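Local coordinates for Endonuclease/exonuclease/phosphatase domain-containing protein (Enterococcus faecalis, PDB 3L1W) that is of unknown function but belongs to the endonuclease/exonuclease/phosphatase family and may act as a 3'-5' RNA exonuclease, at residues A[177-180]-A[181-185]; A[143-146]-A[147-150]; A[154-158]-A[159-163]; A[92-95]-A[96-99]. One frame throughout, in Å; residues are numbered along the deposited sequence. Where two conformers were deposited one is given.

Contact 2, on helix 138-151, is the middle piece: the other three all touch it. Met145 CG packs on Val179 CG2 of contact 1 at 3.6 Å, Leu149 CD2 on Ile156 CD1 of contact 3 at 3.8 Å, and Ile148 CG1 on Leu93 CD2 of contact 4 at 3.6 Å. Contacts 1 and 3 also meet directly, Phe183 CZ lying 3.9 Å from Ile156 CG2. Contact 4 stays apart from both, its nearest atoms about 11 Å from contact 1 and about 9 Å from contact 3. The sulfate beside contact 1 probably comes from the crystallisation liquor and marks no established site.

Contact 1: residues A[177-180]-A[181-185]; sequences QLVQ and KKFQD. With SO4 (sulfate ion), chain J.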
# COMPACT_ATOMS: atom_id res chain seq x y z
N GLN A 177 10.77 -8.86 26.83
CA GLN A 177 11.90 -8.39 27.64
C GLN A 177 13.15 -9.17 27.27
O GLN A 177 14.25 -8.62 27.20
CB GLN A 177 11.60 -8.53 29.14
CG GLN A 177 10.56 -7.54 29.64
CD GLN A 177 10.95 -6.09 29.37
OE1 GLN A 177 10.31 -5.39 28.59
NE2 GLN A 177 12.03 -5.65 30.01
N LEU A 178 12.99 -10.47 27.03
CA LEU A 178 14.12 -11.31 26.65
C LEU A 178 14.66 -10.90 25.28
O LEU A 178 15.87 -10.72 25.08
CB LEU A 178 13.70 -12.78 26.62
CG LEU A 178 14.76 -13.77 26.14
CD1 LEU A 178 15.97 -13.74 27.06
CD2 LEU A 178 14.18 -15.17 26.07
N VAL A 179 13.75 -10.77 24.33
CA VAL A 179 14.12 -10.38 22.98
C VAL A 179 14.82 -9.02 22.95
O VAL A 179 15.79 -8.82 22.21
CB VAL A 179 12.87 -10.41 22.07
CG1 VAL A 179 13.13 -9.69 20.75
CG2 VAL A 179 12.43 -11.86 21.84
N GLN A 180 14.38 -8.09 23.79
CA GLN A 180 14.90 -6.73 23.77
C GLN A 180 16.30 -6.57 24.37
O GLN A 180 16.91 -5.50 24.26
CB GLN A 180 13.88 -5.78 24.42
CG GLN A 180 12.63 -5.63 23.55
CD GLN A 180 11.49 -4.94 24.26
OE1 GLN A 180 11.69 -4.26 25.27
NE2 GLN A 180 10.27 -5.10 23.73
N LYS A 181 16.82 -7.63 24.97
CA LYS A 181 18.23 -7.64 25.38
C LYS A 181 19.13 -7.48 24.15
O LYS A 181 20.19 -6.88 24.23
CB LYS A 181 18.57 -8.94 26.12
CG LYS A 181 17.77 -9.18 27.39
CD LYS A 181 18.31 -8.38 28.55
CE LYS A 181 17.76 -8.90 29.87
NZ LYS A 181 18.60 -8.48 31.03
N LYS A 182 18.70 -8.03 23.00
CA LYS A 182 19.52 -8.00 21.79
C LYS A 182 18.90 -7.28 20.60
O LYS A 182 19.61 -6.86 19.69
CB LYS A 182 19.92 -9.43 21.37
CG LYS A 182 20.88 -10.12 22.33
CD LYS A 182 21.17 -11.55 21.88
CE LYS A 182 21.96 -12.32 22.95
NZ LYS A 182 23.32 -11.75 23.14
N PHE A 183 17.57 -7.14 20.59
CA PHE A 183 16.85 -6.59 19.44
C PHE A 183 16.06 -5.35 19.81
O PHE A 183 15.74 -5.13 20.98
CB PHE A 183 15.85 -7.62 18.88
CG PHE A 183 16.48 -8.83 18.27
CD1 PHE A 183 16.70 -8.91 16.91
CD2 PHE A 183 16.87 -9.90 19.07
CE1 PHE A 183 17.30 -10.03 16.34
CE2 PHE A 183 17.45 -11.03 18.51
CZ PHE A 183 17.67 -11.08 17.15
N GLN A 184 15.71 -4.56 18.80
CA GLN A 184 14.80 -3.44 18.99
C GLN A 184 13.53 -3.64 18.17
O GLN A 184 13.59 -4.14 17.05
CB GLN A 184 15.46 -2.13 18.56
CG GLN A 184 16.67 -1.74 19.37
CD GLN A 184 17.19 -0.37 18.98
OE1 GLN A 184 17.73 -0.19 17.89
NE2 GLN A 184 17.01 0.61 19.86
N ASP A 185 12.39 -3.24 18.73
CA ASP A 185 11.13 -3.27 18.01
C ASP A 185 11.12 -2.17 16.95
O ASP A 185 11.10 -0.98 17.27
CB ASP A 185 9.96 -3.09 18.98
CG ASP A 185 8.61 -3.19 18.29
OD1 ASP A 185 8.55 -3.17 17.05
OD2 ASP A 185 7.59 -3.26 19.01
S SO4 J . 24.30 -13.83 25.72
O1 SO4 J . 23.24 -14.74 25.28
O2 SO4 J . 25.14 -13.45 24.59
O3 SO4 J . 23.69 -12.64 26.31
O4 SO4 J . 25.12 -14.49 26.73
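Lys182 N and Phe183 N both turn back onto Val179 O where the chain leaves helix 174-179, at 3.1 Å and 2.9 Å respectively. Phe183 N comes in the plane of that carbonyl, while Lys182 N stands well above it, so two N-H groups grip one oxygen from different directions. One residue earlier Lys181 N bonds Leu178 O at 3.2 Å, again from above the carbonyl plane. Gln180 CA adds a CA-H...O contact to Phe183 O at 3.3 Å, and the chain then straightens into strand 184-185. This is the tight helix-to-strand exit that brings a short edge strand onto one sheet of the DNase I-like fold; Gln184 pairs there with Val219. Two buried side chains line the inner side of the turn. Val179 directs CG1 away from its own backbone N (chi1 166°), which lays that methyl 3.9 Å from Phe183 CB, and the Phe183 ring turns its edge to Val179 O, with CD2 3.5 Å away. Both residues rest on Tyr218 and Leu163. Outside, Lys181 sets CG beside its own backbone N (chi1 -60°), where it passes the oxygens of Gln177 and Leu178; a bend at chi2 leads the rest away. Gln180 NE2 is bonded to Tyr218 OH. Lys182 extends as far as CE, then kinks so that NZ donates to O2 of the sulfate at 2.9 Å; His153 NE2 holds the same ion.

Contact 2: residues A[143-146]-A[147-150]; sequences AGMT and VILE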
# COMPACT_ATOMS: atom_id res chain seq x y z
N ALA A 143 9.63 -19.84 26.68
CA ALA A 143 10.41 -21.06 26.49
C ALA A 143 10.77 -21.29 25.03
O ALA A 143 11.89 -21.68 24.71
CB ALA A 143 9.66 -22.27 27.06
N GLY A 144 9.81 -21.05 24.14
CA GLY A 144 10.06 -21.21 22.71
C GLY A 144 11.10 -20.24 22.19
O GLY A 144 11.97 -20.62 21.40
N MSE A 145 11.02 -18.99 22.62
CA MSE A 145 11.96 -17.97 22.17
C MSE A 145 13.35 -18.25 22.73
O MSE A 145 14.35 -17.97 22.08
CB MSE A 145 11.48 -16.57 22.56
CG MSE A 145 12.47 -15.46 22.21
SE MSE A 145 12.84 -15.35 20.29
CE MSE A 145 11.04 -14.97 19.69
N THR A 146 13.39 -18.82 23.93
CA THR A 146 14.67 -19.20 24.54
C THR A 146 15.39 -20.20 23.64
O THR A 146 16.59 -20.09 23.41
CB THR A 146 14.45 -19.76 25.95
OG1 THR A 146 13.91 -18.73 26.80
CG2 THR A 146 15.77 -20.25 26.56
N VAL A 147 14.64 -21.18 23.12
CA VAL A 147 15.22 -22.15 22.20
C VAL A 147 15.72 -21.48 20.91
O VAL A 147 16.81 -21.77 20.45
CB VAL A 147 14.22 -23.28 21.86
CG1 VAL A 147 14.83 -24.24 20.84
CG2 VAL A 147 13.83 -24.02 23.12
N ILE A 148 14.93 -20.57 20.33
CA ILE A 148 15.40 -19.85 19.15
C ILE A 148 16.72 -19.14 19.44
O ILE A 148 17.68 -19.25 18.68
CB ILE A 148 14.37 -18.79 18.68
CG1 ILE A 148 13.07 -19.49 18.26
CG2 ILE A 148 14.94 -17.92 17.54
CD1 ILE A 148 12.01 -18.55 17.73
N LEU A 149 16.76 -18.40 20.54
CA LEU A 149 17.92 -17.57 20.83
C LEU A 149 19.16 -18.39 21.14
O LEU A 149 20.28 -17.98 20.83
CB LEU A 149 17.61 -16.60 21.97
CG LEU A 149 16.53 -15.58 21.59
CD1 LEU A 149 16.22 -14.64 22.74
CD2 LEU A 149 16.94 -14.80 20.35
N GLU A 150 18.96 -19.55 21.76
CA GLU A 150 20.08 -20.44 22.05
C GLU A 150 20.54 -21.17 20.79
O GLU A 150 21.73 -21.24 20.49
CB GLU A 150 19.67 -21.45 23.12
CG GLU A 150 19.44 -20.83 24.49
CD GLU A 150 19.09 -21.85 25.56
OE1 GLU A 150 18.86 -23.04 25.21
OE2 GLU A 150 19.04 -21.47 26.75
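Val147 N reaches back to Ala143 O, the first of four successive i+4 to i bonds that make this a regular alpha-helical stretch within helix 138-151. The donors Val147 N, Ile148 N, Leu149 N and Glu150 N are thus satisfied by the carbonyls of Ala143, Gly144, Met145 and Thr146. The lengths shorten along the row. Val147 N lies 3.2 Å from Ala143 O. At the far end Glu150 N is 2.9 Å from Thr146 O. In the DNase I-like fold of this protein the helix packs against one face of a sheet, and its inward side carries the buried selenomethionine Met145 and Ile148, with Leu149 at the margin. Chi1 of 176° puts Met145 CG opposite the backbone N, 3.9 Å from Leu149 CD1; the bend at the next torsion brings Met145 SE to 4.1 Å from Ile148 CB. Val131 and Phe167 also touch this selenomethionine. The single side-chain hydroxyl of the stretch has its partner one turn back: Thr146 sets OG1 beside its own backbone N, and there it bonds Leu142 O. That same torsion (-64°) leaves CG2 facing the following turn, where Glu150 runs alongside, pointing the same way. Glu150 stays extended, its CG only 3.1 Å from Thr146 O, and its carboxylate oxygen OE2 ends 3.5 Å from Thr146 CG2.

Contact 3: residues A[154-158]-A[159-163]; sequences DKIAQ and YPTLL
The phenol ring of Tyr159 carries the side chain of Gln158 on one face: CG sits nearly over the ring centre, 3.9 Å from the centroid, in a CH-pi contact. Beyond CG the amide of Gln158 continues over the ring toward the hydroxyl, its plane turned only 13° from that of the phenol, so the two flat groups stack and point the same way. Gln158 makes this possible by leading CG off opposite its backbone N (chi1 -175°) and keeping the rest of the chain extended. Pro125 and Leu116 touch the tyrosine from elsewhere in the fold, and Lys155 O approaches the ring obliquely, 3.3 Å from CD2.

The same Lys155 O receives Tyr159 N at 2.9 Å, nearly along the C=O axis. Tyr159 is the first residue to abandon helical backbone angles, so this bond closes the last turn of helix 153-158. Next the carbonyls of Ile156 and Tyr159 come together, their oxygens 3.2 Å apart; Lys220 NZ bonds both, and its charge would probably ease the approach of the two acceptors. Tyr159 O is gripped again by Thr161 OG1 at 2.9 Å, from above the carbonyl plane, and that hydroxyl also lies 3.7 Å from Ile156 CA.

From Thr161 the chain runs as a strand between strands 126-132 and 215-220, pairing with Leu127 and Lys220. With strand 126-132 parallel to strand 161-164 and helices in between, this turn is the return leg of a beta-alpha-beta crossover in the DNase I-like fold.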
# COMPACT_ATOMS: atom_id res chain seq x y z
N ASP A 154 24.92 -18.31 17.79
CA ASP A 154 26.11 -17.99 16.99
C ASP A 154 25.80 -17.13 15.76
O ASP A 154 26.53 -16.18 15.45
CB ASP A 154 26.84 -19.26 16.58
CG ASP A 154 25.98 -20.18 15.71
OD1 ASP A 154 24.73 -20.12 15.79
OD2 ASP A 154 26.57 -20.97 14.94
N LYS A 155 24.74 -17.49 15.04
CA LYS A 155 24.36 -16.76 13.83
C LYS A 155 23.88 -15.35 14.15
O LYS A 155 24.21 -14.39 13.46
CB LYS A 155 23.25 -17.49 13.08
CG LYS A 155 23.64 -18.80 12.44
CD LYS A 155 22.53 -19.27 11.50
CE LYS A 155 22.55 -20.77 11.33
NZ LYS A 155 23.84 -21.24 10.76
N ILE A 156 23.05 -15.24 15.19
CA ILE A 156 22.56 -13.94 15.62
C ILE A 156 23.71 -13.01 16.03
O ILE A 156 23.69 -11.82 15.72
CB ILE A 156 21.57 -14.09 16.79
CG1 ILE A 156 20.29 -14.75 16.30
CG2 ILE A 156 21.23 -12.74 17.37
CD1 ILE A 156 19.39 -15.21 17.44
N ALA A 157 24.70 -13.56 16.70
CA ALA A 157 25.84 -12.77 17.13
C ALA A 157 26.67 -12.29 15.94
O ALA A 157 27.25 -11.20 15.97
CB ALA A 157 26.71 -13.58 18.09
N GLN A 158 26.71 -13.10 14.89
CA GLN A 158 27.58 -12.87 13.75
C GLN A 158 26.98 -11.93 12.70
O GLN A 158 27.70 -11.17 12.06
CB GLN A 158 27.95 -14.21 13.12
CG GLN A 158 28.97 -14.13 11.98
CD GLN A 158 29.41 -15.50 11.50
OE1 GLN A 158 30.16 -15.63 10.53
NE2 GLN A 158 28.94 -16.54 12.19
N TYR A 159 25.66 -12.00 12.52
CA TYR A 159 25.02 -11.26 11.43
C TYR A 159 23.95 -10.27 11.88
O TYR A 159 23.28 -10.48 12.89
CB TYR A 159 24.34 -12.24 10.44
CG TYR A 159 25.23 -13.34 9.90
CD1 TYR A 159 26.20 -13.07 8.95
CD2 TYR A 159 25.08 -14.65 10.33
CE1 TYR A 159 27.01 -14.07 8.45
CE2 TYR A 159 25.89 -15.66 9.84
CZ TYR A 159 26.85 -15.36 8.90
OH TYR A 159 27.65 -16.36 8.40
N PRO A 160 23.74 -9.21 11.08
CA PRO A 160 22.54 -8.39 11.28
C PRO A 160 21.35 -9.33 11.15
O PRO A 160 21.35 -10.17 10.25
CB PRO A 160 22.56 -7.43 10.09
CG PRO A 160 23.98 -7.42 9.63
CD PRO A 160 24.51 -8.79 9.90
N THR A 161 20.36 -9.19 12.02
CA THR A 161 19.30 -10.19 12.10
C THR A 161 17.92 -9.55 12.12
O THR A 161 17.73 -8.51 12.78
CB THR A 161 19.47 -11.08 13.35
OG1 THR A 161 20.70 -11.81 13.25
CG2 THR A 161 18.31 -12.07 13.47
N LEU A 162 16.98 -10.15 11.38
CA LEU A 162 15.57 -9.75 11.37
C LEU A 162 14.78 -10.88 12.01
O LEU A 162 14.72 -12.00 11.48
CB LEU A 162 15.07 -9.52 9.94
CG LEU A 162 15.84 -8.47 9.12
CD1 LEU A 162 15.48 -8.55 7.63
CD2 LEU A 162 15.59 -7.08 9.68
N LEU A 163 14.22 -10.60 13.18
CA LEU A 163 13.46 -11.58 13.94
C LEU A 163 11.99 -11.20 13.77
O LEU A 163 11.53 -10.21 14.35
CB LEU A 163 13.87 -11.52 15.42
CG LEU A 163 13.15 -12.42 16.42
CD1 LEU A 163 13.51 -13.89 16.22
CD2 LEU A 163 13.48 -12.00 17.87

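Contact 4: residues A[92-95]-A[96-99]; sequences WLSE and TPQQ
Trp92 N donates to Pro97 O at 2.8 Å in an almost straight bond (169°), meeting the acceptor in the carbonyl plane on a lone pair. Around that bond the loop is tight. Pro97 O also lies at the edge of the indole, 3.3 Å from CE3. Gln99 O stands above one face, offset toward the rim and 3.4 Å from CD2. On the proline side, CB of Pro97 is 3.4 Å from Trp92 O. A second hydrogen bond forms at Ser94, whose chi1 of 72° folds OG over its own backbone to accept Thr96 N at 3.0 Å, an ST turn leading into the type I beta turn Thr96 to Gln99. Gln99 N closes that turn on Thr96 O at 3.1 Å.

Looser are the side chains of Glu95, Gln98 and Gln99, which start away from the opposite half of the loop and are exposed. Inside, Trp92 NE1 bonds Arg65 O, and the hydroxyl of Ser101 joins Ser94 OG, Thr96 OG1 and Gln99 O. The loop's shape therefore seems to rest mainly on backbone amides, carbonyls and short hydroxyls folded round a buried indole, rather than on its long polar side chains.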
# COMPACT_ATOMS: atom_id res chain seq x y z
N TRP A 92 12.81 -27.47 15.90
CA TRP A 92 11.68 -27.47 16.82
C TRP A 92 12.00 -26.67 18.07
O TRP A 92 13.14 -26.65 18.55
CB TRP A 92 11.27 -28.92 17.15
CG TRP A 92 10.48 -29.49 16.02
CD1 TRP A 92 9.12 -29.49 15.91
CD2 TRP A 92 10.99 -30.08 14.82
NE1 TRP A 92 8.75 -30.06 14.71
CE2 TRP A 92 9.88 -30.43 14.02
CE3 TRP A 92 12.27 -30.35 14.34
CZ2 TRP A 92 10.01 -31.05 12.78
CZ3 TRP A 92 12.41 -30.97 13.11
CH2 TRP A 92 11.28 -31.31 12.34
N LEU A 93 10.99 -25.98 18.58
CA LEU A 93 11.16 -25.15 19.76
C LEU A 93 10.94 -25.99 21.01
O LEU A 93 9.97 -25.80 21.75
CB LEU A 93 10.19 -23.96 19.71
CG LEU A 93 10.19 -23.16 18.41
CD1 LEU A 93 9.37 -21.88 18.56
CD2 LEU A 93 11.59 -22.80 17.96
N SER A 94 11.87 -26.92 21.23
CA SER A 94 11.71 -27.97 22.22
C SER A 94 13.06 -28.26 22.86
O SER A 94 14.05 -27.60 22.55
CB SER A 94 11.22 -29.24 21.55
OG SER A 94 12.26 -29.82 20.78
N GLU A 95 13.09 -29.27 23.72
CA GLU A 95 14.34 -29.67 24.37
C GLU A 95 15.18 -30.57 23.45
O GLU A 95 16.31 -30.93 23.79
CB GLU A 95 14.05 -30.34 25.71
CG GLU A 95 13.39 -29.36 26.69
CD GLU A 95 13.17 -29.92 28.07
OE1 GLU A 95 13.11 -31.16 28.21
OE2 GLU A 95 13.06 -29.12 29.02
N THR A 96 14.63 -30.90 22.29
CA THR A 96 15.34 -31.65 21.27
C THR A 96 15.06 -31.04 19.90
O THR A 96 14.28 -31.58 19.10
CB THR A 96 14.94 -33.13 21.28
OG1 THR A 96 13.53 -33.24 21.01
CG2 THR A 96 15.23 -33.73 22.64
N PRO A 97 15.70 -29.90 19.62
CA PRO A 97 15.37 -29.08 18.44
C PRO A 97 15.52 -29.77 17.08
O PRO A 97 14.90 -29.33 16.12
CB PRO A 97 16.35 -27.91 18.56
CG PRO A 97 16.62 -27.79 19.99
CD PRO A 97 16.66 -29.22 20.50
N GLN A 98 16.31 -30.84 16.98
CA GLN A 98 16.52 -31.45 15.68
C GLN A 98 15.47 -32.50 15.30
O GLN A 98 15.49 -33.02 14.19
CB GLN A 98 17.94 -32.04 15.57
CG GLN A 98 18.95 -31.03 15.06
CD GLN A 98 19.10 -29.83 15.98
OE1 GLN A 98 18.77 -28.70 15.61
NE2 GLN A 98 19.60 -30.08 17.18
N GLN A 99 14.57 -32.80 16.22
CA GLN A 99 13.55 -33.81 15.96
C GLN A 99 12.17 -33.26 16.23
O GLN A 99 12.00 -32.44 17.12
CB GLN A 99 13.75 -35.03 16.86
CG GLN A 99 15.19 -35.40 17.15
CD GLN A 99 15.32 -36.14 18.46
OE1 GLN A 99 16.37 -36.13 19.10
NE2 GLN A 99 14.23 -36.79 18.89